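Local coordinates for superoxide dismutase [Mn/Fe] (Aeropyrum pernix, PDB 3AK2), which catalyses the dismutation of superoxide to oxygen and hydrogen peroxide at a single manganese or iron ion, at residues A18-P21 against Y22-E26; L153-A156 against G157-P160; E184-W187 against N188-N191. One frame throughout, in Å; residues are numbered along the deposited sequence.

Contact 1. Residues A18-P21 against Y22-E26; sequences ALEP and YIIEE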
loop_
_atom_site.group_PDB
_atom_site.type_symbol
_atom_site.label_atom_id
_atom_site.label_comp_id
_atom_site.label_asym_id
_atom_site.label_seq_id
_atom_site.Cartn_x
_atom_site.Cartn_y
_atom_site.Cartn_z
ATOM N N ALA A 18 3.294 -1.276 -34.856
ATOM C CA ALA A 18 2.733 -2.565 -35.266
ATOM C C ALA A 18 1.410 -2.936 -34.597
ATOM O O ALA A 18 0.728 -3.852 -35.054
ATOM C CB ALA A 18 3.751 -3.672 -35.068
ATOM N N LEU A 19 1.048 -2.230 -33.527
ATOM C CA LEU A 19 -0.199 -2.524 -32.815
ATOM C C LEU A 19 -1.332 -1.559 -33.151
ATOM O O LEU A 19 -2.407 -1.601 -32.544
ATOM C CB LEU A 19 0.035 -2.592 -31.300
ATOM C CG LEU A 19 1.061 -3.617 -30.805
ATOM C CD1 LEU A 19 1.001 -3.718 -29.291
ATOM C CD2 LEU A 19 0.883 -5.000 -31.432
ATOM N N GLU A 20 -1.085 -0.694 -34.131
ATOM C CA GLU A 20 -2.113 0.209 -34.633
ATOM C C GLU A 20 -3.208 -0.587 -35.340
ATOM O O GLU A 20 -2.931 -1.637 -35.920
ATOM C CB GLU A 20 -1.496 1.266 -35.552
ATOM C CG GLU A 20 -0.498 2.150 -34.814
ATOM C CD GLU A 20 -0.161 3.438 -35.530
ATOM O OE1 GLU A 20 -0.298 3.499 -36.774
ATOM O OE2 GLU A 20 0.253 4.394 -34.835
ATOM N N PRO A 21 -4.460 -0.099 -35.285
ATOM C CA PRO A 21 -4.897 1.163 -34.683
ATOM C C PRO A 21 -5.176 1.100 -33.176
ATOM O O PRO A 21 -5.540 2.110 -32.583
ATOM C CB PRO A 21 -6.198 1.450 -35.433
ATOM C CG PRO A 21 -6.762 0.103 -35.692
ATOM C CD PRO A 21 -5.588 -0.824 -35.900
ATOM N N TYR A 22 -4.999 -0.073 -32.573
ATOM C CA TYR A 22 -5.429 -0.312 -31.191
ATOM C C TYR A 22 -4.572 0.373 -30.132
ATOM O O TYR A 22 -5.099 0.876 -29.140
ATOM C CB TYR A 22 -5.568 -1.814 -30.941
ATOM C CG TYR A 22 -6.491 -2.435 -31.960
ATOM C CD1 TYR A 22 -5.997 -3.244 -32.984
ATOM C CD2 TYR A 22 -7.856 -2.157 -31.938
ATOM C CE1 TYR A 22 -6.856 -3.789 -33.943
ATOM C CE2 TYR A 22 -8.716 -2.690 -32.885
ATOM C CZ TYR A 22 -8.213 -3.505 -33.879
ATOM O OH TYR A 22 -9.084 -4.029 -34.811
ATOM N N ILE A 23 -3.260 0.400 -30.351
ATOM C CA ILE A 23 -2.357 1.182 -29.511
ATOM C C ILE A 23 -1.413 1.947 -30.431
ATOM O O ILE A 23 -0.677 1.340 -31.207
ATOM C CB ILE A 23 -1.559 0.308 -28.508
ATOM C CG1 ILE A 23 -2.497 -0.615 -27.721
ATOM C CG2 ILE A 23 -0.770 1.199 -27.557
ATOM C CD1 ILE A 23 -1.788 -1.656 -26.864
ATOM N N ILE A 24 -1.441 3.275 -30.341
ATOM C CA ILE A 24 -0.690 4.124 -31.276
ATOM C C ILE A 24 0.825 4.062 -31.084
ATOM O O ILE A 24 1.325 3.763 -29.987
ATOM C CB ILE A 24 -1.161 5.610 -31.260
ATOM C CG1 ILE A 24 -1.066 6.210 -29.851
ATOM C CG2 ILE A 24 -2.570 5.743 -31.850
ATOM C CD1 ILE A 24 -1.232 7.725 -29.806
ATOM N N GLU A 25 1.543 4.359 -32.164
ATOM C CA GLU A 25 3.001 4.319 -32.189
ATOM C C GLU A 25 3.647 5.153 -31.086
ATOM O O GLU A 25 4.611 4.702 -30.463
ATOM C CB GLU A 25 3.518 4.770 -33.562
ATOM C CG GLU A 25 5.035 4.730 -33.719
ATOM C CD GLU A 25 5.501 5.201 -35.086
ATOM O OE1 GLU A 25 4.984 6.227 -35.574
ATOM O OE2 GLU A 25 6.396 4.549 -35.665
ATOM N N GLU A 26 3.132 6.359 -30.843
ATOM C CA GLU A 26 3.770 7.245 -29.868
ATOM C C GLU A 26 3.755 6.634 -28.473
ATOM O O GLU A 26 4.733 6.754 -27.734
ATOM C CB GLU A 26 3.141 8.638 -29.839
ATOM C CG GLU A 26 3.956 9.619 -28.994
ATOM C CD GLU A 26 3.328 10.988 -28.850
ATOM O OE1 GLU A 26 3.963 11.843 -28.198
ATOM O OE2 GLU A 26 2.215 11.212 -29.370
HETATM O O HOH W 1 1.554 0.351 -32.462
#

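Contact 2. Residues L153-A156 against G157-P160; sequences LMTA and GLVP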
loop_
_atom_site.group_PDB
_atom_site.type_symbol
_atom_site.label_atom_id
_atom_site.label_comp_id
_atom_site.label_asym_id
_atom_site.label_seq_id
_atom_site.Cartn_x
_atom_site.Cartn_y
_atom_site.Cartn_z
ATOM N N LEU A 153 -0.433 -5.984 -4.153
ATOM C CA LEU A 153 -1.443 -7.037 -4.391
ATOM C C LEU A 153 -0.899 -8.250 -5.129
ATOM O O LEU A 153 -1.565 -9.285 -5.171
ATOM C CB LEU A 153 -2.709 -6.527 -5.101
ATOM C CG LEU A 153 -3.427 -5.308 -4.521
ATOM C CD1 LEU A 153 -4.653 -4.965 -5.360
ATOM C CD2 LEU A 153 -3.808 -5.508 -3.064
ATOM N N MET A 154 0.288 -8.148 -5.719
ATOM C CA MET A 154 0.911 -9.341 -6.278
ATOM C C MET A 154 1.298 -10.283 -5.143
ATOM O O MET A 154 1.646 -9.841 -4.046
ATOM C CB MET A 154 2.114 -9.003 -7.162
ATOM C CG MET A 154 2.654 -10.207 -7.940
ATOM S SD MET A 154 1.359 -11.075 -8.863
ATOM C CE MET A 154 2.228 -12.559 -9.375
ATOM N N THR A 155 1.201 -11.582 -5.407
ATOM C CA THR A 155 1.495 -12.595 -4.403
ATOM C C THR A 155 2.622 -13.474 -4.905
ATOM O O THR A 155 2.916 -13.505 -6.103
ATOM C CB THR A 155 0.272 -13.499 -4.118
ATOM O OG1 THR A 155 0.108 -14.433 -5.188
ATOM C CG2 THR A 155 -1.003 -12.685 -3.970
ATOM N N ALA A 156 3.238 -14.202 -3.980
ATOM C CA ALA A 156 4.139 -15.283 -4.326
ATOM C C ALA A 156 3.361 -16.376 -5.054
ATOM O O ALA A 156 2.128 -16.445 -4.969
ATOM C CB ALA A 156 4.777 -15.843 -3.072
ATOM N N GLY A 157 4.094 -17.207 -5.785
ATOM C CA GLY A 157 3.535 -18.406 -6.411
ATOM C C GLY A 157 2.892 -18.190 -7.764
ATOM O O GLY A 157 3.352 -18.725 -8.772
ATOM N N LEU A 158 1.823 -17.400 -7.783
ATOM C CA LEU A 158 1.090 -17.116 -9.015
ATOM C C LEU A 158 2.013 -16.669 -10.136
ATOM O O LEU A 158 2.816 -15.753 -9.964
ATOM C CB LEU A 158 0.026 -16.049 -8.769
ATOM C CG LEU A 158 -1.034 -16.349 -7.708
ATOM C CD1 LEU A 158 -2.009 -15.189 -7.621
ATOM C CD2 LEU A 158 -1.772 -17.647 -7.990
ATOM N N VAL A 159 1.894 -17.333 -11.282
ATOM C CA VAL A 159 2.734 -17.056 -12.440
ATOM C C VAL A 159 1.910 -16.296 -13.475
ATOM O O VAL A 159 1.021 -16.891 -14.087
ATOM C CB VAL A 159 3.235 -18.369 -13.083
ATOM C CG1 VAL A 159 4.090 -18.075 -14.317
ATOM C CG2 VAL A 159 4.002 -19.213 -12.070
ATOM N N PRO A 160 2.182 -14.991 -13.681
ATOM C CA PRO A 160 1.447 -14.267 -14.721
ATOM C C PRO A 160 1.699 -14.855 -16.106
ATOM O O PRO A 160 2.854 -15.036 -16.502
ATOM C CB PRO A 160 2.008 -12.838 -14.630
ATOM C CG PRO A 160 2.587 -12.739 -13.263
ATOM C CD PRO A 160 3.138 -14.112 -12.983
#

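Contact 3. Residues E184-W187 against N188-N191; sequences ENWW and NVVN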
loop_
_atom_site.group_PDB
_atom_site.type_symbol
_atom_site.label_atom_id
_atom_site.label_comp_id
_atom_site.label_asym_id
_atom_site.label_seq_id
_atom_site.Cartn_x
_atom_site.Cartn_y
_atom_site.Cartn_z
ATOM N N GLU A 184 -11.084 -2.651 -23.887
ATOM C CA GLU A 184 -11.879 -3.322 -24.912
ATOM C C GLU A 184 -11.084 -3.516 -26.206
ATOM O O GLU A 184 -11.126 -4.586 -26.820
ATOM C CB GLU A 184 -13.176 -2.553 -25.183
ATOM C CG GLU A 184 -14.200 -2.626 -24.046
ATOM C CD GLU A 184 -14.687 -4.041 -23.766
ATOM O OE1 GLU A 184 -14.865 -4.824 -24.726
ATOM O OE2 GLU A 184 -14.902 -4.368 -22.581
ATOM N N ASN A 185 -10.349 -2.482 -26.599
ATOM C CA ASN A 185 -9.536 -2.526 -27.810
ATOM C C ASN A 185 -8.310 -3.432 -27.703
ATOM O O ASN A 185 -7.894 -4.042 -28.688
ATOM C CB ASN A 185 -9.127 -1.115 -28.228
ATOM C CG ASN A 185 -10.177 -0.440 -29.082
ATOM O OD1 ASN A 185 -10.312 -0.745 -30.265
ATOM N ND2 ASN A 185 -10.924 0.483 -28.488
ATOM N N TRP A 186 -7.752 -3.529 -26.501
ATOM C CA TRP A 186 -6.555 -4.334 -26.251
ATOM C C TRP A 186 -6.733 -5.809 -26.625
ATOM O O TRP A 186 -5.786 -6.459 -27.067
ATOM C CB TRP A 186 -6.129 -4.174 -24.787
ATOM C CG TRP A 186 -5.071 -5.121 -24.300
ATOM C CD1 TRP A 186 -3.718 -4.974 -24.416
ATOM C CD2 TRP A 186 -5.286 -6.342 -23.586
ATOM N NE1 TRP A 186 -3.077 -6.038 -23.824
ATOM C CE2 TRP A 186 -4.016 -6.892 -23.307
ATOM C CE3 TRP A 186 -6.431 -7.027 -23.157
ATOM C CZ2 TRP A 186 -3.858 -8.097 -22.616
ATOM C CZ3 TRP A 186 -6.274 -8.222 -22.470
ATOM C CH2 TRP A 186 -4.994 -8.743 -22.203
ATOM N N TRP A 187 -7.952 -6.328 -26.481
ATOM C CA TRP A 187 -8.231 -7.716 -26.855
ATOM C C TRP A 187 -7.860 -8.032 -28.303
ATOM O O TRP A 187 -7.510 -9.165 -28.621
ATOM C CB TRP A 187 -9.699 -8.061 -26.604
ATOM C CG TRP A 187 -10.033 -8.079 -25.154
ATOM C CD1 TRP A 187 -10.678 -7.104 -24.449
ATOM C CD2 TRP A 187 -9.710 -9.107 -24.214
ATOM N NE1 TRP A 187 -10.785 -7.467 -23.127
ATOM C CE2 TRP A 187 -10.203 -8.694 -22.957
ATOM C CE3 TRP A 187 -9.056 -10.344 -24.314
ATOM C CZ2 TRP A 187 -10.059 -9.473 -21.804
ATOM C CZ3 TRP A 187 -8.916 -11.119 -23.167
ATOM C CH2 TRP A 187 -9.420 -10.679 -21.929
ATOM N N ASN A 188 -7.912 -7.019 -29.164
ATOM C CA ASN A 188 -7.610 -7.198 -30.584
ATOM C C ASN A 188 -6.135 -7.418 -30.901
ATOM O O ASN A 188 -5.786 -7.758 -32.035
ATOM C CB ASN A 188 -8.159 -6.020 -31.383
ATOM C CG ASN A 188 -9.661 -5.925 -31.303
ATOM O OD1 ASN A 188 -10.374 -6.813 -31.769
ATOM N ND2 ASN A 188 -10.154 -4.850 -30.700
ATOM N N VAL A 189 -5.271 -7.234 -29.901
ATOM C CA VAL A 189 -3.835 -7.471 -30.079
ATOM C C VAL A 189 -3.250 -8.541 -29.142
ATOM O O VAL A 189 -2.039 -8.744 -29.115
ATOM C CB VAL A 189 -2.994 -6.155 -29.991
ATOM C CG1 VAL A 189 -3.390 -5.173 -31.095
ATOM C CG2 VAL A 189 -3.112 -5.505 -28.609
ATOM N N VAL A 190 -4.104 -9.237 -28.394
ATOM C CA VAL A 190 -3.626 -10.298 -27.499
ATOM C C VAL A 190 -3.006 -11.441 -28.300
ATOM O O VAL A 190 -3.620 -11.964 -29.233
ATOM C CB VAL A 190 -4.737 -10.841 -26.572
ATOM C CG1 VAL A 190 -4.253 -12.070 -25.803
ATOM C CG2 VAL A 190 -5.195 -9.762 -25.611
ATOM N N ASN A 191 -1.784 -11.807 -27.933
ATOM C CA ASN A 191 -1.054 -12.887 -28.575
ATOM C C ASN A 191 -1.318 -14.207 -27.854
ATOM O O ASN A 191 -0.568 -14.604 -26.958
ATOM C CB ASN A 191 0.440 -12.554 -28.580
ATOM C CG ASN A 191 1.274 -13.567 -29.336
ATOM O OD1 ASN A 191 0.755 -14.517 -29.928
ATOM N ND2 ASN A 191 2.585 -13.363 -29.327
#

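Contact 1. Residues A18-P21 against Y22-E26
A type VIa turn from Leu19 to Tyr22, built round the cis peptide between Glu20 and Pro21, leads the chain into the first long helix, 25-54, of the alpha-hairpin domain. Leu19 O gathers both backbone bonds of the bend. Ile23 N lies 3.1 Å from Leu19 O in a nearly straight bond (166°), while Tyr22 N gives a weak, strongly bent one. Water 1 adds a bridge between the arms, accepting from Leu19 N and donating to Ile23 O at 2.7 Å.

The rings of Pro21 and Tyr22 lie alongside each other. Pro21 CD sits over one face of Tyr22, off centre toward its rim and 4.1 Å from the ring centroid, a CH-pi contact made possible because CG of Tyr22 stays beside the backbone N (chi1 -55°). With an alanine in place of Tyr22, the proline would probably lose this aromatic face, and a gap would open against Asn188 and Pro89, which the ring also touches. Leu19 CD1 meets Ile23 CD1 at 4.2 Å, both side chains also packing on Met28. Gln174 grips the bend, its NE2 bonded to Pro21 O and its OE1 to Ile24 N.

Ile24, at the N-cap, has no side-chain acceptor. Glu20, four residues before it, instead takes the N-H of the first helical residue: its extended chain brings OE2 to 3.0 Å from Glu25 N, which meets it on the anti side of the carboxylate. The helix start would probably stabilise that carboxylate as an anion, despite Glu25 OE1 lying 5.1 Å from Glu20 OE2.

Contact 2. Residues L153-A156 against G157-P160
Ala156, Gly157 and Leu158 form a classic gamma-turn, the bend that sends the chain from the loop after strand 141-148 into strand 159-165 of the antiparallel sheet. Strand 159-165 ends at Asp165, a manganese ligand, and starts beside strand 129-136, where Val159 pairs with Phe135.

Two hydrogen bonds hold the bend, and both end on Ala156 O. Leu158 N closes the turn across Gly157, 3.0 Å from Ala156 O; the bond is weak, as the small ring dictates. The second donor is the hydroxyl of Thr155, whose OG1 lies 2.9 Å from Ala156 O and is tilted from the carbonyl plane. It gets there because OG1 stands between the backbone N and the carbonyl carbon (chi1 76°). Gly157 has the positive phi of this turn, 85°, and a beta carbon on it would run into Ala156 O.

The remaining contacts are van der Waals. Leu158 crosses Thr155, its CD1 resting 3.3 Å from Thr155 OG1, so the hydroxyl is covered by a methyl on one side while it bonds to the carbonyl. Both of these side chains also pack on Tyr73 of a neighbouring subunit, and Met154 meets Met154 of that subunit, which places the buried turn at an interface of the tetramer.

Met154 spans the mouth of the bend. Its CG is anti to the backbone N and the chain kinks at chi2 (52°), which swings the terminal methyl across to the far arm. There Met154 CE lies 3.9 Å from Pro160 CG and also touches Leu158 CB. The same Met154 CE comes to 3.3 Å from Leu158 O.

Contact 3. Residues E184-W187 against N188-N191
Asn185 O takes two N-H groups from Asn188, both arriving from the same face of its carbonyl plane. Asn188 N is 3.0 Å from Asn185 O. The side-chain ND2 folds back over the turn to 3.1 Å from the same Asn185 O, a more bent bond (136°). The Asn185 amide faces the other way along the helix, its ND2 donating to Ser181 O. One residue on, Trp186 O accepts a straight bond from Val189 N at 3.0 Å, and Trp187 O a long, weak one from Val190 N. The chain passes here through a short 3-10 turn at Trp187 and Asn188, which takes helix 179-186 into the loop before helix 192-205. The indole nitrogen of Trp187 is satisfied by Ser119 OG, and Glu184 OE2 by a salt bridge to Lys123.

On the apolar side of the turn, Val190 CG2 stands over the six-membered ring of Trp186, 3.5 Å from its centroid and 9° off the normal, a CH-pi contact. CG of Trp186 is anti to the backbone N (chi1 169°), which brings the indole to Val190 and onto Leu162 and Ile164 of strand 159-165. Trp186 CZ3 in turn lies over the centre of one face of Trp187.

How the contacts relate
Contacts 1 and 3 sit on the same side of the chain and touch: the Tyr22 ring of contact 1 lies against the amides of Asn185 and Asn188, with Tyr22 CE2 3.4 Å from Asn188 ND2, and also meets Val189. A turn of the alpha-hairpin domain is thus packed on one of the C-terminal domain. Both are partly buried: backbone carbonyls collect the hydrogen bonds, while Leu19, Ile23, Trp186 and Val190 are buried. Contact 2 is wholly buried on the opposite side of the chain's centre, its nearest atoms about 17 Å from contact 1, and faces another subunit; it has no charged side chain, unlike the other two. Strand 159-165 begins in contact 2 and is packed on by contact 3.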